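Local coordinates for protein type 3 secretion system chaperone PscE (PDB 2UWJ) that acts as a type III secretion chaperone that, together with PscG, keeps the needle subunit PscF from polymerizing prematurely in the bacterial cytoplasm, at residues A[4-7]-A[8-11]; A[62-65]-A[66-70]. All blocks are in the same frame, centred on the assembly; numbering follows the deposited sequence.

Interaction 1 (A[4-7]-A[8-11]); sequences MMTA and LETR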
loop_
_atom_site.group_PDB
_atom_site.type_symbol
_atom_site.label_atom_id
_atom_site.label_comp_id
_atom_site.label_asym_id
_atom_site.label_seq_id
_atom_site.Cartn_x
_atom_site.Cartn_y
_atom_site.Cartn_z
ATOM N N MET A 4 11.362 -4.280 0.147
ATOM C CA MET A 4 10.069 -4.550 -0.454
ATOM C C MET A 4 9.549 -3.534 -1.436
ATOM O O MET A 4 9.171 -2.425 -1.065
ATOM C CB MET A 4 9.015 -4.797 0.623
ATOM C CG MET A 4 8.994 -6.204 1.149
ATOM S SD MET A 4 10.617 -6.750 1.612
ATOM C CE MET A 4 11.029 -7.818 0.296
ATOM N N MET A 5 9.530 -3.934 -2.697
ATOM C CA MET A 5 9.001 -3.100 -3.745
ATOM C C MET A 5 7.472 -3.156 -3.727
ATOM O O MET A 5 6.832 -2.299 -4.329
ATOM C CB MET A 5 9.493 -3.582 -5.095
ATOM C CG MET A 5 10.899 -3.110 -5.440
ATOM S SD MET A 5 10.969 -1.317 -5.415
ATOM C CE MET A 5 9.872 -0.879 -6.605
ATOM N N THR A 6 6.874 -4.156 -3.058
ATOM C CA THR A 6 5.419 -4.223 -3.050
ATOM C C THR A 6 4.834 -4.501 -1.662
ATOM O O THR A 6 5.506 -5.073 -0.787
ATOM C CB THR A 6 4.908 -5.311 -4.034
ATOM O OG1 THR A 6 5.288 -6.599 -3.543
ATOM C CG2 THR A 6 5.532 -5.127 -5.445
ATOM N N ALA A 7 3.574 -4.099 -1.490
ATOM C CA ALA A 7 2.833 -4.292 -0.237
ATOM C C ALA A 7 2.768 -5.797 0.100
ATOM O O ALA A 7 2.997 -6.201 1.241
ATOM C CB ALA A 7 1.411 -3.705 -0.378
ATOM N N LEU A 8 2.462 -6.625 -0.902
ATOM C CA LEU A 8 2.390 -8.082 -0.701
ATOM C C LEU A 8 3.710 -8.593 -0.092
ATOM O O LEU A 8 3.714 -9.358 0.866
ATOM C CB LEU A 8 2.117 -8.788 -2.048
ATOM C CG LEU A 8 2.374 -10.312 -2.085
ATOM C CD1 LEU A 8 1.375 -11.029 -1.178
ATOM C CD2 LEU A 8 2.206 -10.794 -3.541
ATOM N N GLU A 9 4.845 -8.181 -0.638
ATOM C CA GLU A 9 6.117 -8.651 -0.082
ATOM C C GLU A 9 6.274 -8.254 1.394
ATOM O O GLU A 9 6.823 -9.013 2.191
ATOM C CB GLU A 9 7.296 -8.113 -0.909
ATOM C CG GLU A 9 7.371 -8.773 -2.275
ATOM C CD GLU A 9 8.283 -8.018 -3.221
ATOM O OE1 GLU A 9 9.527 -8.217 -3.142
ATOM O OE2 GLU A 9 7.752 -7.203 -4.003
ATOM N N THR A 10 5.779 -7.074 1.777
ATOM C CA THR A 10 5.884 -6.706 3.201
ATOM C C THR A 10 4.995 -7.682 3.991
ATOM O O THR A 10 5.423 -8.268 5.004
ATOM C CB THR A 10 5.436 -5.244 3.405
ATOM O OG1 THR A 10 6.304 -4.399 2.643
ATOM C CG2 THR A 10 5.486 -4.835 4.876
ATOM N N ARG A 11 3.766 -7.876 3.524
ATOM C CA ARG A 11 2.849 -8.802 4.176
ATOM C C ARG A 11 3.556 -10.157 4.366
ATOM O O ARG A 11 3.523 -10.742 5.450
ATOM C CB ARG A 11 1.594 -8.967 3.320
ATOM C CG ARG A 11 0.274 -8.978 4.038
ATOM C CD ARG A 11 -0.761 -8.142 3.219
ATOM N NE ARG A 11 -1.084 -8.675 1.880
ATOM C CZ ARG A 11 -1.120 -7.959 0.746
ATOM N NH1 ARG A 11 -0.847 -6.656 0.742
ATOM N NH2 ARG A 11 -1.446 -8.545 -0.400
#
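Glu9 folds back over Thr6 and Met4 at the start of helix 7-12, where Thr6 is the N-cap and the glutamate stands three residues further on. Its course begins against Met4: Glu9 CB touches Met4 CG at 3.3 Å, and the bent methionine slants across the glutamate. With CG swung beside its own backbone N (chi1 -71°), the chain heads back toward the N-terminus of the helix, and Glu9 CG comes 3.3 Å from Thr6 OG1. From there the chain runs out extended and its carboxylate divides the work. Glu9 OE2 accepts from Thr6 OG1 at 2.6 Å, a short bond made through the anti lone pair, and lies 3.3 Å from Thr6 N. Glu9 OE1 reaches Met4 CE at 3.8 Å, an apolar neighbour. A chi1 of 67° places Thr6 OG1 between its backbone N and carbonyl carbon, where it also accepts from Glu9 N in a weak capping bond of 3.3 Å. One hydroxyl thus ties the first turn together, giving to the acid and taking from the amide. The negative charge near the helix N-terminus is probably favoured by the helix dipole. Behind the cap the first backbone bonds follow, Thr10 N to Thr6 O and Arg11 N to Ala7 O. Outside the turn, PscG packs on Thr6, Ala7, Leu8 and Glu9, and Leu8 and Arg11 both touch His19 of helix 18-40. Arg11 NH2 makes a salt bridge with Glu11 of PscG, while NH1 is hydrogen-bonded to a polar side chain of a further protein chain. Nearer the cap, Met4 CB rests 3.4 Å from Thr10 OG1.

Interaction 2 (A[62-65]-A[66-70]); sequences GILS and QLTED
Leu64 O is gripped twice by Thr68, once by the amide N at 3.0 Å and once by the hydroxyl OG1 at 2.9 Å. The two donors arrive from opposite faces of the carbonyl plane, so the oxygen is clasped between them. The hydroxyl can reach it because chi1 of Thr68 is 63°, which sets OG1 between its own backbone N and carbonyl carbon and turns it back along the helix. This rotation leaves CG2 beside the backbone N, and the Thr68 CG2 methyl meets Leu64 CD1 at 3.8 Å, the two side chains slanting across one another. Thr68 N leans as well toward Ser65 O, but that bond is weak at 3.5 Å. The two preceding backbone bonds are straighter: Leu67 N donates to Ile63 O at 2.8 Å, nearly in line with the carbonyl, and Gln66 N donates to Gly62 O at 3.2 Å. The apolar flank is formed by Ile63 and Leu67, which lie side by side and point the same way. Ile63 CG2 packs on Leu67 CD1 at 3.7 Å, and Leu67 CG lies 3.3 Å from Ile63 O. PscG lies against this flank, with Cys21 of that chain on Ile63 and Gln66 and its Gln19 on Leu67. Leu64 packs on Leu23 and Arg24 of helix 18-40, Leu64 and Leu67 both touch Leu12 of helix 7-12, and Leu12 of PscG also reaches Leu64. Ser65 OG, on the exposed side, bonds back to Leu61 O. Here, in the last turn of helix 44-68, the threonine hydroxyl doubles the amide bond to the carbonyl four residues back, on the second arm of an antiparallel helical hairpin.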
loop_
_atom_site.group_PDB
_atom_site.type_symbol
_atom_site.label_atom_id
_atom_site.label_comp_id
_atom_site.label_asym_id
_atom_site.label_seq_id
_atom_site.Cartn_x
_atom_site.Cartn_y
_atom_site.Cartn_z
ATOM N N GLY A 62 4.148 -20.203 -8.558
ATOM C CA GLY A 62 5.571 -20.151 -8.847
ATOM C C GLY A 62 6.175 -18.830 -8.316
ATOM O O GLY A 62 7.252 -18.801 -7.746
ATOM N N ILE A 63 5.495 -17.713 -8.488
ATOM C CA ILE A 63 6.077 -16.480 -7.952
ATOM C C ILE A 63 6.102 -16.577 -6.398
ATOM O O ILE A 63 7.110 -16.264 -5.778
ATOM C CB ILE A 63 5.267 -15.280 -8.422
ATOM C CG1 ILE A 63 5.468 -15.130 -9.967
ATOM C CG2 ILE A 63 5.657 -13.989 -7.550
ATOM C CD1 ILE A 63 4.440 -14.269 -10.642
ATOM N N LEU A 64 5.007 -17.033 -5.780
ATOM C CA LEU A 64 4.940 -17.132 -4.311
ATOM C C LEU A 64 6.090 -17.980 -3.751
ATOM O O LEU A 64 6.730 -17.608 -2.764
ATOM C CB LEU A 64 3.618 -17.732 -3.873
ATOM C CG LEU A 64 3.424 -17.852 -2.343
ATOM C CD1 LEU A 64 3.555 -16.446 -1.635
ATOM C CD2 LEU A 64 1.980 -18.423 -2.111
ATOM N N SER A 65 6.384 -19.083 -4.415
ATOM C CA SER A 65 7.492 -19.931 -3.992
ATOM C C SER A 65 8.790 -19.185 -4.025
ATOM O O SER A 65 9.584 -19.296 -3.100
ATOM C CB SER A 65 7.638 -21.162 -4.884
ATOM O OG SER A 65 6.572 -22.031 -4.615
ATOM N N GLN A 66 9.032 -18.439 -5.089
ATOM C CA GLN A 66 10.272 -17.663 -5.174
ATOM C C GLN A 66 10.309 -16.504 -4.150
ATOM O O GLN A 66 11.374 -16.171 -3.599
ATOM C CB GLN A 66 10.447 -17.097 -6.583
ATOM C CG GLN A 66 11.922 -17.048 -7.018
ATOM C CD GLN A 66 12.446 -15.632 -7.227
ATOM O OE1 GLN A 66 12.515 -14.821 -6.293
ATOM N NE2 GLN A 66 12.832 -15.329 -8.459
ATOM N N LEU A 67 9.165 -15.879 -3.882
ATOM C CA LEU A 67 9.154 -14.776 -2.909
ATOM C C LEU A 67 9.402 -15.251 -1.449
ATOM O O LEU A 67 9.913 -14.499 -0.610
ATOM C CB LEU A 67 7.799 -14.021 -2.962
ATOM C CG LEU A 67 7.464 -13.288 -4.295
ATOM C CD1 LEU A 67 6.122 -12.512 -4.156
ATOM C CD2 LEU A 67 8.562 -12.310 -4.633
ATOM N N THR A 68 9.029 -16.490 -1.155
ATOM C CA THR A 68 9.128 -17.008 0.193
ATOM C C THR A 68 10.191 -18.047 0.432
ATOM O O THR A 68 10.266 -18.587 1.533
ATOM C CB THR A 68 7.805 -17.664 0.629
ATOM O OG1 THR A 68 7.534 -18.782 -0.226
ATOM C CG2 THR A 68 6.658 -16.672 0.558
ATOM N N GLU A 69 11.005 -18.352 -0.568
ATOM C CA GLU A 69 12.006 -19.382 -0.363
ATOM C C GLU A 69 13.162 -18.850 0.460
ATOM O O GLU A 69 13.611 -17.708 0.248
ATOM C CB GLU A 69 12.509 -19.912 -1.691
ATOM C CG GLU A 69 13.530 -19.041 -2.350
ATOM C CD GLU A 69 13.918 -19.601 -3.691
ATOM O OE1 GLU A 69 14.811 -19.013 -4.343
ATOM O OE2 GLU A 69 13.319 -20.632 -4.095
ATOM N N ASP A 70 13.619 -19.684 1.406
ATOM C CA ASP A 70 14.734 -19.351 2.305
ATOM C C ASP A 70 16.071 -19.688 1.655
ATOM O O ASP A 70 16.811 -18.792 1.256
ATOM C CB ASP A 70 14.595 -20.107 3.639
ATOM O OXT ASP A 70 16.355 -20.899 1.524
#

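In the fold
Interactions 1 and 2 lie at the same end of the molecule, their centres about 13 Å apart and their nearest atoms about 4 Å apart without touching. Leu12, just beyond residues 4-11 on helix 7-12, packs on Leu64 and Leu67 and so joins the two regions. In each a threonine hydroxyl works on a helix end: in interaction 1 it serves an N-terminus and binds a carboxylate, in interaction 2 it supports a backbone carbonyl near a C-terminus. Interaction 1 has four buried residues and none exposed, with a charged side chain at its centre. Interaction 2 runs from buried Ile63 and Leu64 to exposed Ser65, Thr68 and Glu69. Both regions contact PscG.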